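Local coordinates for malonyl CoA-acyl carrier protein transacylase (Burkholderia pseudomallei 1710b, PDB 3EZO) that probably transfers the malonyl group of malonyl-CoA to holo acyl carrier protein, giving malonyl-ACP and free CoA, at residues 75-78 against 79-82; 262-265 against 266-270; 286-289 against 290-294. All blocks are in the same frame, centred on the assembly; numbering follows the deposited sequence.

Interaction 1 (75-78 against 79-82); sequences AAYA and CYRA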
loop_
_atom_site.group_PDB
_atom_site.type_symbol
_atom_site.label_atom_id
_atom_site.label_comp_id
_atom_site.label_asym_id
_atom_site.label_seq_id
_atom_site.Cartn_x
_atom_site.Cartn_y
_atom_site.Cartn_z
ATOM N N ALA A 75 -1.716 10.885 5.188
ATOM C CA ALA A 75 -0.429 11.530 4.922
ATOM C C ALA A 75 -0.150 11.605 3.438
ATOM O O ALA A 75 0.261 12.659 2.915
ATOM C CB ALA A 75 0.723 10.784 5.667
ATOM N N ALA A 76 -0.377 10.481 2.759
ATOM C CA ALA A 76 -0.207 10.430 1.309
ATOM C C ALA A 76 -1.238 11.262 0.599
ATOM O O ALA A 76 -0.883 11.992 -0.332
ATOM C CB ALA A 76 -0.169 8.992 0.796
ATOM N N TYR A 77 -2.491 11.240 1.046
ATOM C CA TYR A 77 -3.501 12.100 0.426
ATOM C C TYR A 77 -3.242 13.601 0.670
ATOM O O TYR A 77 -3.407 14.405 -0.225
ATOM C CB TYR A 77 -4.927 11.724 0.820
ATOM C CG TYR A 77 -5.952 12.364 -0.086
ATOM C CD1 TYR A 77 -5.864 12.265 -1.475
ATOM C CD2 TYR A 77 -6.993 13.103 0.441
ATOM C CE1 TYR A 77 -6.835 12.890 -2.314
ATOM C CE2 TYR A 77 -7.928 13.719 -0.369
ATOM C CZ TYR A 77 -7.840 13.624 -1.735
ATOM O OH TYR A 77 -8.830 14.246 -2.475
ATOM N N ALA A 78 -2.785 13.943 1.860
ATOM C CA ALA A 78 -2.352 15.296 2.172
ATOM C C ALA A 78 -1.371 15.750 1.137
ATOM O O ALA A 78 -1.423 16.893 0.676
ATOM C CB ALA A 78 -1.707 15.363 3.597
ATOM N N CYS A 79 -0.452 14.865 0.780
ATOM C CA CYS A 79 0.592 15.194 -0.161
ATOM C C CYS A 79 0.021 15.418 -1.562
ATOM O O CYS A 79 0.503 16.297 -2.314
ATOM C CB CYS A 79 1.663 14.117 -0.206
ATOM S SG CYS A 79 2.749 14.018 1.223
ATOM N N TYR A 80 -1.011 14.663 -1.889
ATOM C CA TYR A 80 -1.704 14.808 -3.171
ATOM C C TYR A 80 -2.424 16.133 -3.240
ATOM O O TYR A 80 -2.348 16.818 -4.260
ATOM C CB TYR A 80 -2.671 13.640 -3.463
ATOM C CG TYR A 80 -3.252 13.697 -4.881
ATOM C CD1 TYR A 80 -2.472 13.371 -5.961
ATOM C CD2 TYR A 80 -4.543 14.142 -5.119
ATOM C CE1 TYR A 80 -2.957 13.432 -7.249
ATOM C CE2 TYR A 80 -5.052 14.219 -6.417
ATOM C CZ TYR A 80 -4.242 13.873 -7.471
ATOM O OH TYR A 80 -4.685 13.932 -8.772
ATOM N N ARG A 81 -3.143 16.483 -2.166
ATOM C CA ARG A 81 -3.835 17.754 -2.098
ATOM C C ARG A 81 -2.824 18.945 -2.170
ATOM O O ARG A 81 -3.116 19.945 -2.801
ATOM C CB ARG A 81 -4.748 17.826 -0.847
ATOM C CG ARG A 81 -6.105 17.132 -0.984
ATOM C CD ARG A 81 -6.916 17.226 0.272
ATOM N NE ARG A 81 -8.322 16.821 0.153
ATOM C CZ ARG A 81 -9.126 16.630 1.198
ATOM N NH1 ARG A 81 -8.658 16.751 2.428
ATOM N NH2 ARG A 81 -10.389 16.273 1.056
ATOM N N ALA A 82 -1.645 18.826 -1.563
ATOM C CA ALA A 82 -0.577 19.871 -1.671
ATOM C C ALA A 82 -0.077 20.015 -3.102
ATOM O O ALA A 82 0.237 21.126 -3.587
ATOM C CB ALA A 82 0.583 19.530 -0.776
#

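Interaction 2 (262-265 against 266-270); sequences RWVE and CVQHI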
loop_
_atom_site.group_PDB
_atom_site.type_symbol
_atom_site.label_atom_id
_atom_site.label_comp_id
_atom_site.label_asym_id
_atom_site.label_seq_id
_atom_site.Cartn_x
_atom_site.Cartn_y
_atom_site.Cartn_z
ATOM N N ARG A 262 0.471 -7.447 -6.574
ATOM C CA ARG A 262 1.302 -7.682 -7.764
ATOM C C ARG A 262 1.946 -6.374 -8.182
ATOM O O ARG A 262 1.659 -5.802 -9.243
ATOM C CB ARG A 262 0.470 -8.307 -8.868
ATOM C CG ARG A 262 0.007 -9.729 -8.476
ATOM C CD ARG A 262 -1.140 -10.272 -9.319
ATOM N NE ARG A 262 -0.759 -10.514 -10.708
ATOM C CZ ARG A 262 -1.641 -10.762 -11.679
ATOM N NH1 ARG A 262 -2.941 -10.846 -11.413
ATOM N NH2 ARG A 262 -1.219 -10.963 -12.905
ATOM N N TRP A 263 2.819 -5.893 -7.329
ATOM C CA TRP A 263 3.258 -4.507 -7.451
ATOM C C TRP A 263 4.179 -4.293 -8.657
ATOM O O TRP A 263 4.026 -3.312 -9.401
ATOM C CB TRP A 263 3.914 -4.003 -6.164
ATOM C CG TRP A 263 4.265 -2.554 -6.313
ATOM C CD1 TRP A 263 5.519 -2.022 -6.434
ATOM C CD2 TRP A 263 3.344 -1.458 -6.472
ATOM N NE1 TRP A 263 5.438 -0.668 -6.600
ATOM C CE2 TRP A 263 4.117 -0.288 -6.630
ATOM C CE3 TRP A 263 1.961 -1.350 -6.455
ATOM C CZ2 TRP A 263 3.531 0.986 -6.795
ATOM C CZ3 TRP A 263 1.385 -0.109 -6.624
ATOM C CH2 TRP A 263 2.171 1.050 -6.817
ATOM N N VAL A 264 5.120 -5.204 -8.856
ATOM C CA VAL A 264 5.953 -5.192 -10.049
ATOM C C VAL A 264 5.092 -5.050 -11.286
ATOM O O VAL A 264 5.305 -4.174 -12.109
ATOM C CB VAL A 264 6.868 -6.473 -10.127
ATOM C CG1 VAL A 264 7.594 -6.590 -11.498
ATOM C CG2 VAL A 264 7.857 -6.469 -8.985
ATOM N N GLU A 265 4.070 -5.877 -11.407
ATOM C CA GLU A 265 3.207 -5.865 -12.583
ATOM C C GLU A 265 2.426 -4.572 -12.759
ATOM O O GLU A 265 2.180 -4.132 -13.890
ATOM C CB GLU A 265 2.262 -7.073 -12.514
ATOM C CG GLU A 265 2.993 -8.384 -12.772
ATOM C CD GLU A 265 2.107 -9.582 -12.532
ATOM O OE1 GLU A 265 1.981 -10.008 -11.364
ATOM O OE2 GLU A 265 1.487 -10.059 -13.506
ATOM N N CYS A 266 2.032 -3.948 -11.645
ATOM C CA CYS A 266 1.303 -2.671 -11.721
ATOM C C CYS A 266 2.187 -1.588 -12.339
ATOM O O CYS A 266 1.755 -0.841 -13.221
ATOM C CB CYS A 266 0.841 -2.225 -10.354
ATOM S SG CYS A 266 -0.553 -3.158 -9.697
ATOM N N VAL A 267 3.431 -1.541 -11.867
ATOM C CA VAL A 267 4.449 -0.618 -12.396
ATOM C C VAL A 267 4.740 -0.884 -13.885
ATOM O O VAL A 267 4.801 0.048 -14.675
ATOM C CB VAL A 267 5.758 -0.677 -11.566
ATOM C CG1 VAL A 267 6.845 0.148 -12.221
ATOM C CG2 VAL A 267 5.519 -0.179 -10.084
ATOM N N GLN A 268 4.877 -2.160 -14.261
ATOM C CA GLN A 268 5.082 -2.510 -15.653
ATOM C C GLN A 268 3.894 -2.140 -16.513
ATOM O O GLN A 268 4.069 -1.723 -17.648
ATOM C CB GLN A 268 5.378 -4.003 -15.770
ATOM C CG GLN A 268 6.689 -4.363 -15.084
ATOM C CD GLN A 268 6.946 -5.835 -15.045
ATOM O OE1 GLN A 268 6.016 -6.655 -15.011
ATOM N NE2 GLN A 268 8.237 -6.193 -15.050
ATOM N N HIS A 269 2.684 -2.271 -15.956
ATOM C CA HIS A 269 1.458 -1.896 -16.660
ATOM C C HIS A 269 1.518 -0.406 -16.961
ATOM O O HIS A 269 1.213 0.023 -18.087
ATOM C CB HIS A 269 0.207 -2.240 -15.847
ATOM C CG HIS A 269 -1.052 -1.770 -16.475
ATOM N ND1 HIS A 269 -1.902 -2.616 -17.150
ATOM C CD2 HIS A 269 -1.591 -0.529 -16.577
ATOM C CE1 HIS A 269 -2.931 -1.923 -17.605
ATOM N NE2 HIS A 269 -2.753 -0.649 -17.289
ATOM N N ILE A 270 1.933 0.367 -15.957
ATOM C CA ILE A 270 2.027 1.832 -16.081
ATOM C C ILE A 270 3.014 2.209 -17.192
ATOM O O ILE A 270 2.695 3.027 -18.042
ATOM C CB ILE A 270 2.411 2.486 -14.708
ATOM C CG1 ILE A 270 1.182 2.404 -13.760
ATOM C CG2 ILE A 270 2.919 3.909 -14.932
ATOM C CD1 ILE A 270 1.489 2.633 -12.310
#

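Interaction 3 (286-289 against 290-294); sequences VLAG and LTKRI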
loop_
_atom_site.group_PDB
_atom_site.type_symbol
_atom_site.label_atom_id
_atom_site.label_comp_id
_atom_site.label_asym_id
_atom_site.label_seq_id
_atom_site.Cartn_x
_atom_site.Cartn_y
_atom_site.Cartn_z
ATOM N N VAL A 286 9.604 4.439 0.055
ATOM C CA VAL A 286 9.621 2.996 -0.236
ATOM C C VAL A 286 9.381 2.723 -1.736
ATOM O O VAL A 286 10.135 2.000 -2.361
ATOM C CB VAL A 286 8.633 2.203 0.685
ATOM C CG1 VAL A 286 8.590 0.695 0.296
ATOM C CG2 VAL A 286 9.058 2.410 2.189
ATOM N N LEU A 287 8.352 3.346 -2.304
ATOM C CA LEU A 287 7.929 3.029 -3.666
ATOM C C LEU A 287 8.909 3.600 -4.666
ATOM O O LEU A 287 9.187 2.950 -5.719
ATOM C CB LEU A 287 6.488 3.478 -3.961
ATOM C CG LEU A 287 5.358 2.885 -3.128
ATOM C CD1 LEU A 287 4.013 3.325 -3.689
ATOM C CD2 LEU A 287 5.414 1.342 -3.021
ATOM N N ALA A 288 9.459 4.770 -4.329
ATOM C CA ALA A 288 10.541 5.363 -5.138
ATOM C C ALA A 288 11.657 4.345 -5.427
ATOM O O ALA A 288 12.075 4.167 -6.580
ATOM C CB ALA A 288 11.130 6.602 -4.437
ATOM N N GLY A 289 12.117 3.666 -4.376
ATOM C CA GLY A 289 13.164 2.638 -4.509
ATOM C C GLY A 289 12.721 1.452 -5.358
ATOM O O GLY A 289 13.496 0.927 -6.155
ATOM N N LEU A 290 11.469 1.015 -5.207
ATOM C CA LEU A 290 10.999 -0.116 -6.007
ATOM C C LEU A 290 10.935 0.230 -7.497
ATOM O O LEU A 290 11.327 -0.596 -8.320
ATOM C CB LEU A 290 9.661 -0.638 -5.509
ATOM C CG LEU A 290 9.533 -1.043 -4.050
ATOM C CD1 LEU A 290 8.108 -1.566 -3.802
ATOM C CD2 LEU A 290 10.644 -2.085 -3.622
ATOM N N THR A 291 10.478 1.447 -7.846
ATOM C CA THR A 291 10.380 1.854 -9.254
ATOM C C THR A 291 11.766 1.719 -9.907
ATOM O O THR A 291 11.898 1.124 -11.003
ATOM C CB THR A 291 9.873 3.309 -9.402
ATOM O OG1 THR A 291 8.579 3.443 -8.809
ATOM C CG2 THR A 291 9.819 3.753 -10.869
ATOM N N LYS A 292 12.801 2.223 -9.211
ATOM C CA LYS A 292 14.181 2.141 -9.698
ATOM C C LYS A 292 14.561 0.690 -10.038
ATOM O O LYS A 292 15.168 0.427 -11.064
ATOM C CB LYS A 292 15.205 2.685 -8.673
ATOM C CG LYS A 292 15.103 4.151 -8.317
ATOM C CD LYS A 292 16.216 4.577 -7.316
ATOM C CE LYS A 292 16.177 6.079 -6.947
ATOM N NZ LYS A 292 15.287 6.417 -5.762
ATOM N N ARG A 293 14.189 -0.231 -9.159
ATOM C CA ARG A 293 14.523 -1.641 -9.316
ATOM C C ARG A 293 13.707 -2.337 -10.402
ATOM O O ARG A 293 14.187 -3.260 -11.058
ATOM C CB ARG A 293 14.262 -2.377 -8.003
ATOM C CG ARG A 293 14.916 -1.774 -6.756
ATOM C CD ARG A 293 16.259 -2.304 -6.519
ATOM N NE ARG A 293 16.206 -3.707 -6.896
ATOM C CZ ARG A 293 15.703 -4.698 -6.153
ATOM N NH1 ARG A 293 15.244 -4.480 -4.911
ATOM N NH2 ARG A 293 15.683 -5.928 -6.672
ATOM N N ILE A 294 12.441 -1.956 -10.531
ATOM C CA ILE A 294 11.551 -2.576 -11.500
ATOM C C ILE A 294 11.929 -2.195 -12.959
ATOM O O ILE A 294 11.901 -3.030 -13.877
ATOM C CB ILE A 294 10.082 -2.215 -11.187
ATOM C CG1 ILE A 294 9.642 -2.925 -9.888
ATOM C CG2 ILE A 294 9.167 -2.603 -12.341
ATOM C CD1 ILE A 294 8.516 -2.225 -9.126
HETATM O O HOH W 1 7.145 1.701 -7.148
#

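Interaction 1 (75-78 against 79-82)
The backbone N of Arg-81 donates to Tyr-77 O over 2.9 Å, close to straight at 168°, in an i to i+4 bond of helix 65-85. This helix belongs to the acyl transferase domain, and the bond sets the side chains of the two residues one turn apart on the same flank. With CG anti to the backbone N (chi1 -165°), the Tyr-77 ring comes to stand beside Arg-81. The arginine chain runs extended from CG to NE across that ring: its CG lies over one face, 4.2 Å from the ring centroid, as a CH-pi contact. Farther out, Arg-81 NE approaches Tyr-77 CE2 to 3.2 Å. The guanidinium is not stacked on the ring, since the two planes stand 50° apart; CE2 sits over a guanidinium face, toward its rim, while NH2 lies at the ring edge. Two partners on helix 33-46 fix the charged end, Glu-41 through a salt bridge to NH2 and Thr-38 through a hydrogen bond to NH1, so the arginine ties helix 65-85 to helix 33-46. On the buried side, Tyr-80 packs on Ala-107 of helix 99-107 and, like Cys-79, on Cys-281. Where the two tyrosines meet, Tyr-77 CE1 lies 3.8 Å from Tyr-80 CD2.

Interaction 2 (262-265 against 266-270)
Local packing over the first turns of helix 263-272 joins residues 262-265 to 266-270, with one flank against the central parallel sheet and another against helix 286-294. The apolar part centres on Trp-263 and Val-267. Val-267 CG2 sits over one face of the indole, offset toward its rim, and comes within 3.5 Å of Trp-263 NE1. Trp-263 CG lies opposite the backbone N (chi1 -176°), which brings the ring alongside the next turn. Cys-266 adds an oblique sulfur-aromatic contact, its SG 5.4 Å from the centroid of the six-membered ring. On the more exposed flank Val-264 and Gln-268 run side by side, with Val-264 CG1 3.6 Å from Gln-268 NE2. Beneath these side chains the backbone bond from Val-267 N to Trp-263 O is nearly straight, at 172°.

At the N-cap residue, Arg-262 grips Glu-265 side-on through two nitrogens. NE reaches OE1 and NH2 reaches OE2, each at 2.9 Å; OE1 is met from above the carboxylate plane, 39° out of it, and OE2 on its syn side but also tilted out of the plane. The remaining nitrogen, NH1, bonds to Ile-238 O, so the same guanidinium also ties the helix start to the loop after strand 233-234. Trp-263 meets the ring of His-97, next to the predicted active-site Ser-98. The arrangement thus packs the indole against the GxSxG turn, a probable nucleophile elbow as expected in an acyl transferase of this family.

Interaction 3 (286-289 against 290-294)
Leu-290 begins the second half of helix 286-294 by setting CD1 4.0 Å from Leu-287 CD2, a side-chain contact just under one turn apart. Its CG lies anti to the carbonyl carbon (chi1 -55°), back over the preceding turn and 3.5 Å from Val-286 O, the same oxygen that accepts the Leu-290 N-H. Thr-291 follows with the shortest backbone bond between the two halves, from its N to Leu-287 O at 2.9 Å. That carbonyl is gripped a second time by a water, which donates to it over 2.8 Å and also hydrogen-bonds Thr-291 OG1, linking hydroxyl and carbonyl on the buried flank. At Lys-292 the backbone bond to Ala-288 O is weak, and the side chain leaves extended before bending at its last torsion (chi4 88°), which turns NZ back to 4.4 Å from Ala-288 CB on the solvent side. Arg-293 N bonds to Gly-289 O, and its CG lies 3.1 Å from that oxygen. Ile-294 closes the helix with a bond from its N to Leu-290 O. As the crossover helix of the beta-alpha-beta unit between strands 277-281 and 299-303, it is held at its start by Glu-280, whose carboxylate accepts from the N-H groups of Leu-287 and Ala-288, while Leu-287, Leu-290 and Ile-294 pack against Trp-263 of helix 263-272 and Leu-290 also touches strand 162-169.

Interactions 2 and 3 lie on adjacent helices and touch directly: Trp-263 CD1 meets Leu-290 CD1 at 3.7 Å, and Val-267 CG1 meets Ile-294 CG2 at 3.6 Å. Each turns an apolar flank to the other, and interaction 3 exposes Lys-292 and Arg-293 to solvent. Interaction 1 stands apart, its centre about 20 Å from that of interaction 3, and is the most buried of the three. Their polar chemistry differs as well. An arginine reaches to another helix in 75-82, an ion pair closes locally at the helix start in 262-270, and a water bridges side chain and backbone in 286-294, which also carries the most exposed residues.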